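Local atomic coordinates of probable alginate O-acetylase AlgJ (Pseudomonas putida, PDB entry 4O8V), a protein that probably takes part in the O-acetylation of alginate, adding acetyl groups to mannuronate residues of this biofilm polysaccharide in the periplasm. Residues Gln150-Tyr162 and Pro183-Asp195. Numbering follows the deposited sequence. Where two conformers were deposited one is given.
Sequences QAFITEAGNTAPY and PDNLQKRTTRPVD
A long two-stranded antiparallel ribbon of strands 152-162 and 184-193 on the surface of the SGNH hydrolase-like domain pairs Phe152 with Pro193 at one end and Tyr162 with Asp184 at the other, with a beta bulge shifting the register between Ala156 and Thr159. Lys188 O accepts from Gly157 N (2.7 Å) and Lys188 N donates to Asn158 O (2.9 Å), so two residues face one and make the bulge. Thr154 and Thr191 form a non-hydrogen-bonded pair whose hydroxyls meet on one face, Thr191 OG1 donating to Thr154 OG1 at 2.6 Å. Both hydroxyls have a second partner, Gln233 for Thr154 and Asn226 for Thr191. Next to them Thr154 CG2 lies over one face of the Arg189 guanidinium, toward its rim, in the conformer given; that group is also salt-bridged to Glu129. The other face carries an ion pair, Arg192 NH2 to Glu155 OE2 at 3.0 Å. OE2 sits at the guanidinium edge, and the carboxylate and guanidinium planes stand 82° apart. Arg192 CG lies between its backbone N and carbonyl carbon (chi1 61°), and the extended chain beyond brings one guanidinium face over Ile153, whose CG2 is 3.9 Å from Arg192 NH2. Toward the far end, Tyr162 CB packs on Leu186 CB (3.7 Å). The Tyr162 ring goes on to meet His224 and touch Asp120, probably a catalytic residue. Leu186 and Arg189 touch Pro125 of helix 125-141, and Phe152 and Thr191 touch Gln232 of helix 227-235, so the ribbon meets both helices through these side chains.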
ATOM      1  N   GLN A 150      21.290  -2.605 -10.714  1.00 39.46           N
ATOM      2  CA  GLN A 150      22.097  -2.069  -9.632  1.00 41.57           C
ATOM      3  C   GLN A 150      21.860  -2.923  -8.400  1.00 36.12           C
ATOM      4  O   GLN A 150      20.722  -3.249  -8.082  1.00 34.96           O
ATOM      5  CB  GLN A 150      21.758  -0.607  -9.338  1.00 45.65           C
ATOM      6  CG  GLN A 150      22.699   0.009  -8.307  1.00 55.29           C
ATOM      7  CD  GLN A 150      22.473   1.489  -8.097  1.00 63.31           C
ATOM      8  OE1 GLN A 150      21.394   2.008  -8.378  1.00 63.02           O
ATOM      9  NE2 GLN A 150      23.499   2.182  -7.602  1.00 69.43           N
ATOM     10  N   ALA A 151      22.926  -3.291  -7.707  1.00 38.09           N
ATOM     11  CA  ALA A 151      22.775  -4.185  -6.557  1.00 38.02           C
ATOM     12  C   ALA A 151      22.588  -3.414  -5.255  1.00 38.37           C
ATOM     13  O   ALA A 151      23.181  -2.353  -5.045  1.00 36.66           O
ATOM     14  CB  ALA A 151      23.968  -5.104  -6.455  1.00 44.37           C
ATOM     15  N   PHE A 152      21.757  -3.957  -4.373  1.00 31.76           N
ATOM     16  CA  PHE A 152      21.545  -3.341  -3.072  1.00 33.92           C
ATOM     17  C   PHE A 152      21.709  -4.419  -2.019  1.00 35.09           C
ATOM     18  O   PHE A 152      21.467  -5.587  -2.293  1.00 37.02           O
ATOM     19  CB  PHE A 152      20.154  -2.695  -2.973  1.00 30.41           C
ATOM     20  CG  PHE A 152      19.993  -1.467  -3.825  1.00 32.59           C
ATOM     21  CD1 PHE A 152      19.749  -1.578  -5.188  1.00 33.76           C
ATOM     22  CD2 PHE A 152      20.093  -0.200  -3.266  1.00 31.81           C
ATOM     23  CE1 PHE A 152      19.613  -0.457  -5.974  1.00 34.85           C
ATOM     24  CE2 PHE A 152      19.952   0.927  -4.044  1.00 36.27           C
ATOM     25  CZ  PHE A 152      19.709   0.796  -5.401  1.00 36.56           C
ATOM     26  N   ILE A 153      22.113  -4.019  -0.820  1.00 34.42           N
ATOM     27  CA  ILE A 153      22.202  -4.934   0.309  1.00 29.77           C
ATOM     28  C   ILE A 153      21.325  -4.422   1.451  1.00 31.95           C
ATOM     29  O   ILE A 153      21.374  -3.239   1.808  1.00 33.16           O
ATOM     30  CB  ILE A 153      23.663  -5.095   0.795  1.00 35.49           C
ATOM     31  CG1 ILE A 153      24.472  -5.890  -0.236  1.00 40.13           C
ATOM     32  CG2 ILE A 153      23.693  -5.781   2.152  1.00 38.27           C
ATOM     33  CD1 ILE A 153      25.992  -5.932   0.004  1.00 45.02           C
ATOM     34  N   THR A 154      20.503  -5.306   2.004  1.00 31.28           N
ATOM     35  CA  THR A 154      19.660  -4.974   3.157  1.00 30.62           C
ATOM     36  C   THR A 154      20.261  -5.593   4.399  1.00 34.75           C
ATOM     37  O   THR A 154      20.592  -6.770   4.392  1.00 37.46           O
ATOM     38  CB  THR A 154      18.212  -5.473   2.959  1.00 30.93           C
ATOM     39  OG1 THR A 154      17.617  -4.755   1.869  1.00 33.57           O
ATOM     40  CG2 THR A 154      17.369  -5.268   4.234  1.00 30.24           C
ATOM     41  N   GLU A 155      20.466  -4.790   5.440  1.00 30.63           N
ATOM     42  CA  GLU A 155      21.024  -5.308   6.686  1.00 35.74           C
ATOM     43  C   GLU A 155      19.985  -5.227   7.799  1.00 32.23           C
ATOM     44  O   GLU A 155      19.271  -4.227   7.937  1.00 35.94           O
ATOM     45  CB  GLU A 155      22.281  -4.539   7.093  1.00 44.20           C
ATOM     46  CG  GLU A 155      23.472  -4.723   6.151  1.00 57.51           C
ATOM     47  CD  GLU A 155      24.720  -3.993   6.633  1.00 69.72           C
ATOM     48  OE1 GLU A 155      24.647  -3.327   7.692  1.00 74.89           O
ATOM     49  OE2 GLU A 155      25.771  -4.083   5.956  1.00 72.70           O
ATOM     50  N   ALA A 156      19.901  -6.283   8.591  1.00 32.94           N
ATOM     51  CA  ALA A 156      18.975  -6.318   9.707  1.00 33.02           C
ATOM     52  C   ALA A 156      19.696  -5.813  10.936  1.00 36.13           C
ATOM     53  O   ALA A 156      20.770  -6.320  11.275  1.00 40.29           O
ATOM     54  CB  ALA A 156      18.463  -7.725   9.927  1.00 38.17           C
ATOM     55  N   GLY A 157      19.124  -4.810  11.591  1.00 32.28           N
ATOM     56  CA  GLY A 157      19.704  -4.276  12.810  1.00 34.13           C
ATOM     57  C   GLY A 157      19.057  -4.860  14.062  1.00 34.79           C
ATOM     58  O   GLY A 157      18.665  -6.022  14.093  1.00 30.86           O
ATOM     59  N   ASN A 158      18.944  -4.042  15.097  1.00 32.68           N
ATOM     60  CA  ASN A 158      18.412  -4.512  16.367  1.00 32.73           C
ATOM     61  C   ASN A 158      16.889  -4.588  16.336  1.00 28.72           C
ATOM     62  O   ASN A 158      16.246  -4.026  15.459  1.00 29.94           O
ATOM     63  CB  ASN A 158      18.879  -3.603  17.505  1.00 35.60           C
ATOM     64  CG  ASN A 158      20.373  -3.679  17.729  1.00 44.63           C
ATOM     65  OD1 ASN A 158      21.019  -4.675  17.375  1.00 48.00           O
ATOM     66  ND2 ASN A 158      20.941  -2.623  18.310  1.00 49.72           N
ATOM     67  N   THR A 159      16.321  -5.307  17.301  1.00 26.27           N
ATOM     68  CA  THR A 159      14.877  -5.354  17.488  1.00 29.21           C
ATOM     69  C   THR A 159      14.530  -4.653  18.809  1.00 27.17           C
ATOM     70  O   THR A 159      15.248  -4.827  19.803  1.00 30.94           O
ATOM     71  CB  THR A 159      14.375  -6.817  17.519  1.00 34.38           C
ATOM     72  OG1 THR A 159      14.567  -7.424  16.231  1.00 33.88           O
ATOM     73  CG2 THR A 159      12.902  -6.898  17.925  1.00 31.12           C
ATOM     74  N   ALA A 160      13.451  -3.863  18.809  1.00 25.99           N
ATOM     75  CA  ALA A 160      13.013  -3.106  19.986  1.00 32.49           C
ATOM     76  C   ALA A 160      11.498  -3.010  19.992  1.00 29.50           C
ATOM     77  O   ALA A 160      10.862  -3.167  18.935  1.00 28.34           O
ATOM     78  CB  ALA A 160      13.642  -1.701  20.002  1.00 30.44           C
ATOM     79  N   PRO A 161      10.902  -2.738  21.168  1.00 27.68           N
ATOM     80  CA  PRO A 161       9.444  -2.577  21.185  1.00 25.56           C
ATOM     81  C   PRO A 161       8.954  -1.437  20.295  1.00 25.58           C
ATOM     82  O   PRO A 161       9.672  -0.465  20.045  1.00 27.34           O
ATOM     83  CB  PRO A 161       9.132  -2.258  22.659  1.00 24.64           C
ATOM     84  CG  PRO A 161      10.290  -2.768  23.437  1.00 28.13           C
ATOM     85  CD  PRO A 161      11.493  -2.626  22.520  1.00 26.84           C
ATOM     86  N   TYR A 162       7.725  -1.573  19.820  1.00 26.22           N
ATOM     87  CA  TYR A 162       7.118  -0.561  18.963  1.00 28.89           C
ATOM     88  C   TYR A 162       5.634  -0.409  19.342  1.00 28.58           C
ATOM     89  O   TYR A 162       4.899  -1.397  19.347  1.00 32.42           O
ATOM     90  CB  TYR A 162       7.281  -0.955  17.491  1.00 27.84           C
ATOM     91  CG  TYR A 162       6.638   0.038  16.546  1.00 26.47           C
ATOM     92  CD1 TYR A 162       7.236   1.261  16.292  1.00 31.20           C
ATOM     93  CD2 TYR A 162       5.408  -0.234  15.954  1.00 29.18           C
ATOM     94  CE1 TYR A 162       6.631   2.198  15.458  1.00 33.70           C
ATOM     95  CE2 TYR A 162       4.797   0.698  15.116  1.00 31.29           C
ATOM     96  CZ  TYR A 162       5.414   1.895  14.869  1.00 34.79           C
ATOM     97  OH  TYR A 162       4.815   2.812  14.026  1.00 39.75           O
ATOM     98  N   PRO A 183       3.152  -3.995  23.463  1.00 26.77           N
ATOM     99  CA  PRO A 183       3.739  -3.474  22.225  1.00 29.15           C
ATOM    100  C   PRO A 183       4.198  -4.594  21.303  1.00 26.39           C
ATOM    101  O   PRO A 183       4.590  -5.666  21.787  1.00 22.10           O
ATOM    102  CB  PRO A 183       4.939  -2.661  22.716  1.00 33.99           C
ATOM    103  CG  PRO A 183       4.658  -2.374  24.143  1.00 36.04           C
ATOM    104  CD  PRO A 183       3.856  -3.514  24.663  1.00 32.00           C
ATOM    105  N   ASP A 184       4.157  -4.350  19.993  1.00 25.10           N
ATOM    106  CA  ASP A 184       4.842  -5.213  19.036  1.00 25.92           C
ATOM    107  C   ASP A 184       6.346  -5.149  19.254  1.00 27.61           C
ATOM    108  O   ASP A 184       6.839  -4.284  19.973  1.00 26.46           O
ATOM    109  CB  ASP A 184       4.545  -4.786  17.583  1.00 27.27           C
ATOM    110  CG  ASP A 184       3.218  -5.311  17.071  1.00 28.24           C
ATOM    111  OD1 ASP A 184       3.171  -6.463  16.572  1.00 27.48           O
ATOM    112  OD2 ASP A 184       2.227  -4.558  17.130  1.00 31.11           O
ATOM    113  N   ASN A 185       7.066  -6.062  18.608  1.00 25.59           N
ATOM    114  CA  ASN A 185       8.506  -5.927  18.455  1.00 25.70           C
ATOM    115  C   ASN A 185       8.782  -5.570  17.011  1.00 26.89           C
ATOM    116  O   ASN A 185       8.072  -6.036  16.116  1.00 30.78           O
ATOM    117  CB  ASN A 185       9.232  -7.213  18.847  1.00 28.07           C
ATOM    118  CG  ASN A 185       9.408  -7.345  20.348  1.00 31.76           C
ATOM    119  OD1 ASN A 185       9.500  -6.347  21.068  1.00 30.66           O
ATOM    120  ND2 ASN A 185       9.477  -8.580  20.828  1.00 32.49           N
ATOM    121  N   LEU A 186       9.785  -4.724  16.794  1.00 26.19           N
ATOM    122  CA  LEU A 186      10.115  -4.257  15.451  1.00 25.41           C
ATOM    123  C   LEU A 186      11.603  -4.340  15.162  1.00 24.49           C
ATOM    124  O   LEU A 186      12.430  -3.784  15.889  1.00 28.43           O
ATOM    125  CB  LEU A 186       9.620  -2.804  15.262  1.00 20.24           C
ATOM    126  CG  LEU A 186      10.089  -2.193  13.929  1.00 29.63           C
ATOM    127  CD1 LEU A 186       9.408  -2.910  12.747  1.00 23.15           C
ATOM    128  CD2 LEU A 186       9.819  -0.660  13.914  1.00 26.72           C
ATOM    129  N   GLN A 187      11.953  -5.052  14.087  1.00 25.73           N
ATOM    130  CA  GLN A 187      13.343  -5.164  13.683  1.00 27.31           C
ATOM    131  C   GLN A 187      13.707  -4.026  12.724  1.00 27.17           C
ATOM    132  O   GLN A 187      13.014  -3.785  11.744  1.00 29.50           O
ATOM    133  CB  GLN A 187      13.623  -6.507  13.005  1.00 29.50           C
ATOM    134  CG  GLN A 187      15.087  -6.695  12.681  1.00 33.89           C
ATOM    135  CD  GLN A 187      15.376  -8.003  11.974  1.00 37.92           C
ATOM    136  OE1 GLN A 187      14.866  -8.262  10.881  1.00 39.72           O
ATOM    137  NE2 GLN A 187      16.209  -8.827  12.589  1.00 40.33           N
ATOM    138  N   LYS A 188      14.772  -3.310  13.037  1.00 27.69           N
ATOM    139  CA  LYS A 188      15.268  -2.283  12.133  1.00 30.82           C
ATOM    140  C   LYS A 188      15.844  -2.950  10.885  1.00 32.24           C
ATOM    141  O   LYS A 188      16.617  -3.895  10.994  1.00 29.97           O
ATOM    142  CB  LYS A 188      16.351  -1.430  12.817  1.00 34.82           C
ATOM    143  CG  LYS A 188      16.796  -0.238  11.976  1.00 43.32           C
ATOM    144  CD  LYS A 188      18.014   0.448  12.573  1.00 51.69           C
ATOM    145  CE  LYS A 188      18.544   1.528  11.648  1.00 56.01           C
ATOM    146  NZ  LYS A 188      17.449   2.402  11.141  1.00 54.53           N
ATOM    147  N   ARG A 189      15.488  -2.469   9.698  0.51 33.13           N
ATOM    148  CA  ARG A 189      16.129  -2.984   8.485  0.51 34.63           C
ATOM    149  C   ARG A 189      16.378  -1.864   7.499  0.51 37.29           C
ATOM    150  O   ARG A 189      15.457  -1.116   7.150  0.51 38.22           O
ATOM    151  CB  ARG A 189      15.287  -4.094   7.848  0.51 34.61           C
ATOM    152  CG  ARG A 189      15.673  -5.488   8.353  0.51 36.45           C
ATOM    153  CD  ARG A 189      14.553  -6.507   8.178  0.51 37.08           C
ATOM    154  NE  ARG A 189      14.016  -6.510   6.822  0.51 37.93           N
ATOM    155  CZ  ARG A 189      14.489  -7.239   5.817  0.51 37.39           C
ATOM    156  NH1 ARG A 189      15.532  -8.048   5.991  0.51 38.42           N
ATOM    157  NH2 ARG A 189      13.909  -7.155   4.627  0.51 33.99           N
ATOM    158  N   THR A 190      17.634  -1.753   7.077  1.00 35.62           N
ATOM    159  CA  THR A 190      18.094  -0.682   6.207  1.00 42.59           C
ATOM    160  C   THR A 190      18.754  -1.231   4.939  1.00 38.19           C
ATOM    161  O   THR A 190      19.449  -2.245   4.972  1.00 39.14           O
ATOM    162  CB  THR A 190      19.077   0.238   6.949  1.00 46.37           C
ATOM    163  OG1 THR A 190      20.134  -0.544   7.496  1.00 49.68           O
ATOM    164  CG2 THR A 190      18.376   0.949   8.103  1.00 51.01           C
ATOM    165  N   THR A 191      18.548  -0.535   3.823  1.00 33.16           N
ATOM    166  CA  THR A 191      19.043  -0.980   2.529  1.00 30.36           C
ATOM    167  C   THR A 191      19.993   0.058   1.947  1.00 35.46           C
ATOM    168  O   THR A 191      19.716   1.253   2.001  1.00 34.89           O
ATOM    169  CB  THR A 191      17.880  -1.225   1.553  1.00 29.46           C
ATOM    170  OG1 THR A 191      16.995  -2.216   2.107  1.00 31.39           O
ATOM    171  CG2 THR A 191      18.404  -1.686   0.180  1.00 29.03           C
ATOM    172  N   ARG A 192      21.116  -0.399   1.407  1.00 33.48           N
ATOM    173  CA  ARG A 192      22.097   0.498   0.821  1.00 37.91           C
ATOM    174  C   ARG A 192      22.573  -0.048  -0.520  1.00 42.92           C
ATOM    175  O   ARG A 192      22.634  -1.263  -0.709  1.00 41.65           O
ATOM    176  CB  ARG A 192      23.282   0.668   1.772  1.00 47.29           C
ATOM    177  CG  ARG A 192      23.987  -0.651   2.055  1.00 56.53           C
ATOM    178  CD  ARG A 192      25.035  -0.554   3.148  1.00 63.19           C
ATOM    179  NE  ARG A 192      25.552  -1.877   3.491  1.00 64.76           N
ATOM    180  CZ  ARG A 192      26.480  -2.524   2.790  1.00 65.51           C
ATOM    181  NH1 ARG A 192      27.005  -1.969   1.700  1.00 61.58           N
ATOM    182  NH2 ARG A 192      26.887  -3.726   3.178  1.00 68.80           N
ATOM    183  N   PRO A 193      22.907   0.848  -1.459  1.00 43.17           N
ATOM    184  CA  PRO A 193      23.579   0.414  -2.691  1.00 45.98           C
ATOM    185  C   PRO A 193      24.963  -0.129  -2.389  1.00 49.53           C
ATOM    186  O   PRO A 193      25.595   0.321  -1.437  1.00 55.10           O
ATOM    187  CB  PRO A 193      23.669   1.701  -3.525  1.00 47.22           C
ATOM    188  CG  PRO A 193      23.591   2.808  -2.517  1.00 46.21           C
ATOM    189  CD  PRO A 193      22.685   2.302  -1.422  1.00 41.97           C
ATOM    190  N   VAL A 194      25.426  -1.091  -3.178  1.00 52.77           N
ATOM    191  CA  VAL A 194      26.776  -1.610  -3.027  1.00 60.91           C
ATOM    192  C   VAL A 194      27.809  -0.575  -3.493  1.00 64.51           C
ATOM    193  O   VAL A 194      28.898  -0.466  -2.918  1.00 68.10           O
ATOM    194  CB  VAL A 194      26.947  -2.927  -3.809  1.00 66.05           C
ATOM    195  CG1 VAL A 194      28.378  -3.437  -3.703  1.00 73.02           C
ATOM    196  CG2 VAL A 194      25.958  -3.972  -3.290  1.00 63.27           C
ATOM    197  N   ASP A 195      27.444   0.191  -4.520  1.00 61.67           N
ATOM    198  CA  ASP A 195      28.267   1.287  -5.046  1.00 66.74           C
ATOM    199  C   ASP A 195      29.695   0.855  -5.389  1.00 72.17           C
ATOM    200  O   ASP A 195      30.279   1.320  -6.373  1.00 76.01           O
ATOM    201  CB  ASP A 195      28.298   2.456  -4.049  1.00 64.89           C
ATOM    202  CG  ASP A 195      27.119   3.401  -4.221  1.00 60.92           C
TER
HETATM  203  O   HOH W   1      25.120  -0.606  -6.286  1.00 42.88           O
HETATM  204  O   HOH W   2      19.630  -1.860   9.762  1.00 43.34           O
HETATM  205  O   HOH W   3      17.224  -8.015  15.413  1.00 29.91           O